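Long-range contact in putative ABC transporter (Thermobispora bispora, PDB 4PE6), which probably binds sugars or sugar acids as the solute-binding component of an ABC transporter, and here holds a trihydroxybutanoic acid in its pocket: residues W32-A44 and V257-W269. Numbering follows the deposited sequence. Where two conformers were deposited one is given.
Sequences WRQTMIAKFEEAA and VMSDPAQSVAALW. With LTH ((2R,3S)-2,3,4-trihydroxybutanoic acid), chain C.
The ligand cleft of a type I periplasmic binding protein is lined here by the start of helix 31-49 and the loop from strand 255-258 into helix 263-275, where the W32 indole lies between P261 and the bound trihydroxybutanoic acid LTH. P261 CG sits over one face, 3.7 Å from the centroid of the five-membered ring in a CH-pi contact, while LTH C2 covers the opposite face, 3.5 Å above the plane and toward its rim. With CG anti to the backbone N (chi1 -176°), the indole reaches across to this loop, where NE1 donates a nearly straight bond of 2.9 Å to S259 O; the acceptor lies in the ring plane, but the N-H arrives above the carbonyl plane. Replacing W32 with an alanine would probably leave S259 O without this donor and open a gap between P261 and the ligand. Beside the ring, the selenomethionine M258 makes an oblique Met-aromatic contact, its SE 3.7 Å from W32 CD1, and its CE packs on the same carbon. S259 OG donates to LTH O4 at 2.6 Å, and R33 NE is shared between LTH O and O2; D113 OD1 and N30 ND2 also hydrogen-bond to the ligand. Q263 NE2, near the edge of the indole, bonds to D260 O and also to D113 OD1, linking the turn to the pocket.

Farther from the cleft the two helices run at 36° to each other, their axes 8.2 Å apart at closest approach. L268 CD2 meets the methyl of A43, L268 CB lies obliquely to the F40 ring, and V265 CG2 rests against K39 CB, while the K39 ammonium group leads away to a salt bridge with E307. Between this apolar packing and the pocket, S264 OG donates to M36 O at 2.8 Å, approaching that carbonyl from the face opposite F40 N.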
loop_
_atom_site.group_PDB
_atom_site.type_symbol
_atom_site.label_atom_id
_atom_site.label_comp_id
_atom_site.label_asym_id
_atom_site.label_seq_id
_atom_site.Cartn_x
_atom_site.Cartn_y
_atom_site.Cartn_z
ATOM N N TRP A 32 5.991 3.241 3.141
ATOM C CA TRP A 32 4.533 3.080 3.149
ATOM C C TRP A 32 4.156 2.142 4.305
ATOM O O TRP A 32 3.234 2.414 5.078
ATOM C CB TRP A 32 4.052 2.559 1.772
ATOM C CG TRP A 32 2.553 2.438 1.617
ATOM C CD1 TRP A 32 1.731 3.307 0.981
ATOM C CD2 TRP A 32 1.715 1.356 2.074
ATOM N NE1 TRP A 32 0.427 2.868 1.054
ATOM C CE2 TRP A 32 0.394 1.663 1.693
ATOM C CE3 TRP A 32 1.951 0.175 2.780
ATOM C CZ2 TRP A 32 -0.681 0.837 1.992
ATOM C CZ3 TRP A 32 0.908 -0.649 3.069
ATOM C CH2 TRP A 32 -0.411 -0.328 2.660
ATOM N N ARG A 33 4.896 1.045 4.439
ATOM C CA ARG A 33 4.626 0.058 5.476
ATOM C C ARG A 33 4.910 0.628 6.861
ATOM O O ARG A 33 4.245 0.283 7.828
ATOM C CB ARG A 33 5.453 -1.198 5.252
ATOM C CG ARG A 33 5.053 -2.031 4.045
ATOM C CD ARG A 33 3.714 -2.767 4.216
ATOM N NE ARG A 33 3.447 -3.525 3.000
ATOM C CZ ARG A 33 3.392 -4.863 2.893
ATOM N NH1 ARG A 33 3.510 -5.647 3.926
ATOM N NH2 ARG A 33 3.194 -5.410 1.710
ATOM N N GLN A 34 5.908 1.496 6.935
ATOM C CA GLN A 34 6.208 2.176 8.186
ATOM C C GLN A 34 5.099 3.140 8.607
ATOM O O GLN A 34 4.764 3.194 9.775
ATOM C CB GLN A 34 7.572 2.839 8.120
ATOM C CG GLN A 34 8.640 1.790 8.355
ATOM C CD GLN A 34 9.957 2.127 7.742
ATOM O OE1 GLN A 34 10.345 3.291 7.670
ATOM N NE2 GLN A 34 10.668 1.102 7.287
ATOM N N THR A 35 4.489 3.835 7.657
ATOM C CA THR A 35 3.355 4.681 7.976
ATOM C C THR A 35 2.162 3.799 8.374
ATOM O O THR A 35 1.422 4.112 9.318
ATOM C CB THR A 35 2.996 5.613 6.812
ATOM O OG1 THR A 35 4.043 6.569 6.629
ATOM C CG2 THR A 35 1.695 6.357 7.098
HETATM N N MSE A 36 1.990 2.679 7.678
HETATM C CA MSE A 36 0.881 1.773 7.980
HETATM C C MSE A 36 0.945 1.297 9.409
HETATM O O MSE A 36 -0.071 1.262 10.097
HETATM C CB MSE A 36 0.924 0.618 6.979
HETATM C CG MSE A 36 0.057 -0.513 7.478
HETATM SE SE MSE A 36 0.460 -2.083 6.377
HETATM C CE MSE A 36 1.793 -2.768 7.643
ATOM N N ILE A 37 2.141 0.938 9.873
ATOM C CA ILE A 37 2.345 0.528 11.272
ATOM C C ILE A 37 2.127 1.690 12.248
ATOM O O ILE A 37 1.419 1.547 13.252
ATOM C CB ILE A 37 3.747 -0.107 11.468
ATOM C CG1 ILE A 37 3.815 -1.438 10.683
ATOM C CG2 ILE A 37 4.082 -0.306 12.945
ATOM C CD1 ILE A 37 2.792 -2.472 11.094
ATOM N N ALA A 38 2.705 2.832 11.922
ATOM C CA ALA A 38 2.584 4.010 12.778
ATOM C C ALA A 38 1.109 4.409 12.985
ATOM O O ALA A 38 0.689 4.640 14.112
ATOM C CB ALA A 38 3.423 5.142 12.221
ATOM N N LYS A 39 0.304 4.435 11.922
ATOM C CA LYS A 39 -1.111 4.775 12.052
ATOM C C LYS A 39 -1.870 3.744 12.891
ATOM O O LYS A 39 -2.701 4.123 13.710
ATOM C CB LYS A 39 -1.770 4.920 10.676
ATOM C CG LYS A 39 -1.195 6.020 9.810
ATOM C CD LYS A 39 -1.457 7.400 10.396
ATOM C CE LYS A 39 -0.693 8.468 9.631
ATOM N NZ LYS A 39 -1.336 9.787 9.826
ATOM N N PHE A 40 -1.583 2.446 12.694
ATOM C CA PHE A 40 -2.161 1.409 13.527
ATOM C C PHE A 40 -1.806 1.599 14.987
ATOM O O PHE A 40 -2.659 1.486 15.855
ATOM C CB PHE A 40 -1.693 -0.003 13.113
ATOM C CG PHE A 40 -2.137 -1.073 14.081
ATOM C CD1 PHE A 40 -3.451 -1.539 14.063
ATOM C CD2 PHE A 40 -1.268 -1.576 15.033
ATOM C CE1 PHE A 40 -3.866 -2.519 14.952
ATOM C CE2 PHE A 40 -1.673 -2.542 15.932
ATOM C CZ PHE A 40 -2.988 -3.007 15.893
ATOM N N GLU A 41 -0.532 1.851 15.265
ATOM C CA GLU A 41 -0.087 1.945 16.638
ATOM C C GLU A 41 -0.674 3.182 17.337
ATOM O O GLU A 41 -1.080 3.108 18.493
ATOM C CB GLU A 41 1.434 1.960 16.701
ATOM C CG GLU A 41 2.039 0.588 16.508
ATOM C CD GLU A 41 3.556 0.610 16.475
ATOM O OE1 GLU A 41 4.137 1.653 16.117
ATOM O OE2 GLU A 41 4.160 -0.437 16.774
ATOM N N GLU A 42 -0.731 4.298 16.625
ATOM C CA GLU A 42 -1.416 5.487 17.141
ATOM C C GLU A 42 -2.896 5.193 17.422
ATOM O O GLU A 42 -3.407 5.561 18.464
ATOM C CB GLU A 42 -1.286 6.633 16.151
ATOM C CG GLU A 42 -2.098 7.865 16.495
ATOM C CD GLU A 42 -1.968 8.947 15.439
ATOM O OE1 GLU A 42 -2.362 8.723 14.270
ATOM O OE2 GLU A 42 -1.501 10.033 15.799
ATOM N N ALA A 43 -3.588 4.542 16.494
ATOM C CA ALA A 43 -5.007 4.244 16.695
ATOM C C ALA A 43 -5.236 3.245 17.842
ATOM O O ALA A 43 -6.199 3.365 18.603
ATOM C CB ALA A 43 -5.633 3.714 15.421
ATOM N N ALA A 44 -4.355 2.255 17.944
ATOM C CA ALA A 44 -4.467 1.225 18.972
ATOM C C ALA A 44 -4.252 1.809 20.357
ATOM O O ALA A 44 -4.998 1.502 21.291
ATOM C CB ALA A 44 -3.455 0.125 18.720
ATOM N N VAL A 257 0.045 8.424 -6.662
ATOM C CA VAL A 257 -1.080 7.564 -6.261
ATOM C C VAL A 257 -0.551 6.304 -5.554
ATOM O O VAL A 257 0.455 5.725 -5.962
ATOM C CB VAL A 257 -1.969 7.202 -7.482
ATOM C CG1 VAL A 257 -1.142 6.573 -8.603
ATOM C CG2 VAL A 257 -3.118 6.291 -7.069
HETATM N N MSE A 258 -1.192 5.904 -4.462
HETATM C CA MSE A 258 -0.862 4.663 -3.760
HETATM C C MSE A 258 -2.098 4.205 -3.044
HETATM O O MSE A 258 -3.078 4.951 -2.904
HETATM C CB MSE A 258 0.247 4.836 -2.693
HETATM C CG MSE A 258 1.555 5.313 -3.274
HETATM SE SE MSE A 258 3.057 5.112 -2.013
HETATM C CE MSE A 258 3.380 3.169 -2.261
ATOM N N SER A 259 -2.071 2.959 -2.607
ATOM C CA SER A 259 -2.999 2.454 -1.610
ATOM C C SER A 259 -2.906 3.243 -0.308
ATOM O O SER A 259 -1.942 4.020 -0.090
ATOM C CB SER A 259 -2.722 0.976 -1.344
ATOM O OG SER A 259 -1.383 0.801 -0.879
ATOM N N ASP A 260 -3.879 2.991 0.560
ATOM C CA ASP A 260 -4.031 3.662 1.853
ATOM C C ASP A 260 -3.335 2.895 2.954
ATOM O O ASP A 260 -3.743 1.782 3.281
ATOM C CB ASP A 260 -5.531 3.773 2.173
ATOM C CG ASP A 260 -5.826 4.403 3.527
ATOM O OD1 ASP A 260 -5.007 5.177 4.082
ATOM O OD2 ASP A 260 -6.926 4.131 4.038
ATOM N N PRO A 261 -2.264 3.476 3.539
ATOM C CA PRO A 261 -1.606 2.804 4.657
ATOM C C PRO A 261 -2.538 2.562 5.837
ATOM O O PRO A 261 -2.337 1.604 6.577
ATOM C CB PRO A 261 -0.477 3.773 5.061
ATOM C CG PRO A 261 -0.253 4.620 3.867
ATOM C CD PRO A 261 -1.593 4.734 3.185
ATOM N N ALA A 262 -3.545 3.420 6.004
ATOM C CA ALA A 262 -4.496 3.290 7.069
ATOM C C ALA A 262 -5.547 2.201 6.857
ATOM O O ALA A 262 -6.500 2.112 7.600
ATOM C CB ALA A 262 -5.144 4.647 7.374
ATOM N N GLN A 263 -5.364 1.333 5.866
ATOM C CA GLN A 263 -6.071 0.070 5.899
ATOM C C GLN A 263 -5.863 -0.663 7.220
ATOM O O GLN A 263 -6.747 -1.390 7.653
ATOM C CB GLN A 263 -5.647 -0.832 4.775
ATOM C CG GLN A 263 -6.197 -0.446 3.418
ATOM C CD GLN A 263 -5.555 -1.277 2.338
ATOM O OE1 GLN A 263 -6.092 -2.307 1.956
ATOM N NE2 GLN A 263 -4.377 -0.839 1.846
ATOM N N SER A 264 -4.703 -0.476 7.863
ATOM C CA SER A 264 -4.463 -1.084 9.146
ATOM C C SER A 264 -5.419 -0.580 10.244
ATOM O O SER A 264 -5.802 -1.339 11.152
ATOM C CB SER A 264 -3.004 -0.869 9.584
ATOM O OG SER A 264 -2.741 0.518 9.741
ATOM N N VAL A 265 -5.753 0.703 10.180
ATOM C CA VAL A 265 -6.644 1.302 11.152
ATOM C C VAL A 265 -8.070 0.834 10.872
ATOM O O VAL A 265 -8.814 0.501 11.780
ATOM C CB VAL A 265 -6.593 2.828 11.069
ATOM C CG1 VAL A 265 -7.612 3.433 11.998
ATOM C CG2 VAL A 265 -5.201 3.348 11.422
ATOM N N ALA A 266 -8.446 0.808 9.605
ATOM C CA ALA A 266 -9.758 0.264 9.235
ATOM C C ALA A 266 -9.878 -1.205 9.662
ATOM O O ALA A 266 -10.933 -1.643 10.084
ATOM C CB ALA A 266 -9.988 0.403 7.737
ATOM N N ALA A 267 -8.791 -1.967 9.537
ATOM C CA ALA A 267 -8.784 -3.375 9.955
ATOM C C ALA A 267 -8.979 -3.504 11.474
ATOM O O ALA A 267 -9.661 -4.405 11.937
ATOM C CB ALA A 267 -7.492 -4.041 9.521
ATOM N N LEU A 268 -8.399 -2.578 12.237
ATOM C CA LEU A 268 -8.612 -2.530 13.687
ATOM C C LEU A 268 -10.101 -2.362 14.003
ATOM O O LEU A 268 -10.641 -3.060 14.858
ATOM C CB LEU A 268 -7.828 -1.358 14.290
ATOM C CG LEU A 268 -8.025 -1.020 15.763
ATOM C CD1 LEU A 268 -7.692 -2.194 16.656
ATOM C CD2 LEU A 268 -7.220 0.206 16.152
ATOM N N TRP A 269 -10.753 -1.409 13.341
ATOM C CA TRP A 269 -12.180 -1.165 13.583
ATOM C C TRP A 269 -13.019 -2.353 13.148
ATOM O O TRP A 269 -13.941 -2.745 13.850
ATOM C CB TRP A 269 -12.666 0.109 12.910
ATOM C CG TRP A 269 -11.954 1.351 13.423
ATOM C CD1 TRP A 269 -11.335 2.290 12.676
ATOM C CD2 TRP A 269 -11.792 1.752 14.787
ATOM N NE1 TRP A 269 -10.790 3.269 13.480
ATOM C CE2 TRP A 269 -11.041 2.954 14.783
ATOM C CE3 TRP A 269 -12.201 1.215 16.014
ATOM C CZ2 TRP A 269 -10.701 3.636 15.955
ATOM C CZ3 TRP A 269 -11.886 1.909 17.187
ATOM C CH2 TRP A 269 -11.118 3.098 17.144
HETATM O O1 LTH C . 3.473 -0.171 -0.827
HETATM C C1 LTH C . 3.223 -1.221 -0.129
HETATM O O LTH C . 4.018 -1.795 0.645
HETATM C C2 LTH C . 1.784 -1.792 -0.161
HETATM O O2 LTH C . 1.686 -3.001 0.634
HETATM C C3 LTH C . 1.343 -2.136 -1.568
HETATM O O3 LTH C . 2.236 -3.093 -2.134
HETATM C C4 LTH C . -0.066 -2.758 -1.510
HETATM O O4 LTH C . -0.948 -1.709 -1.032
#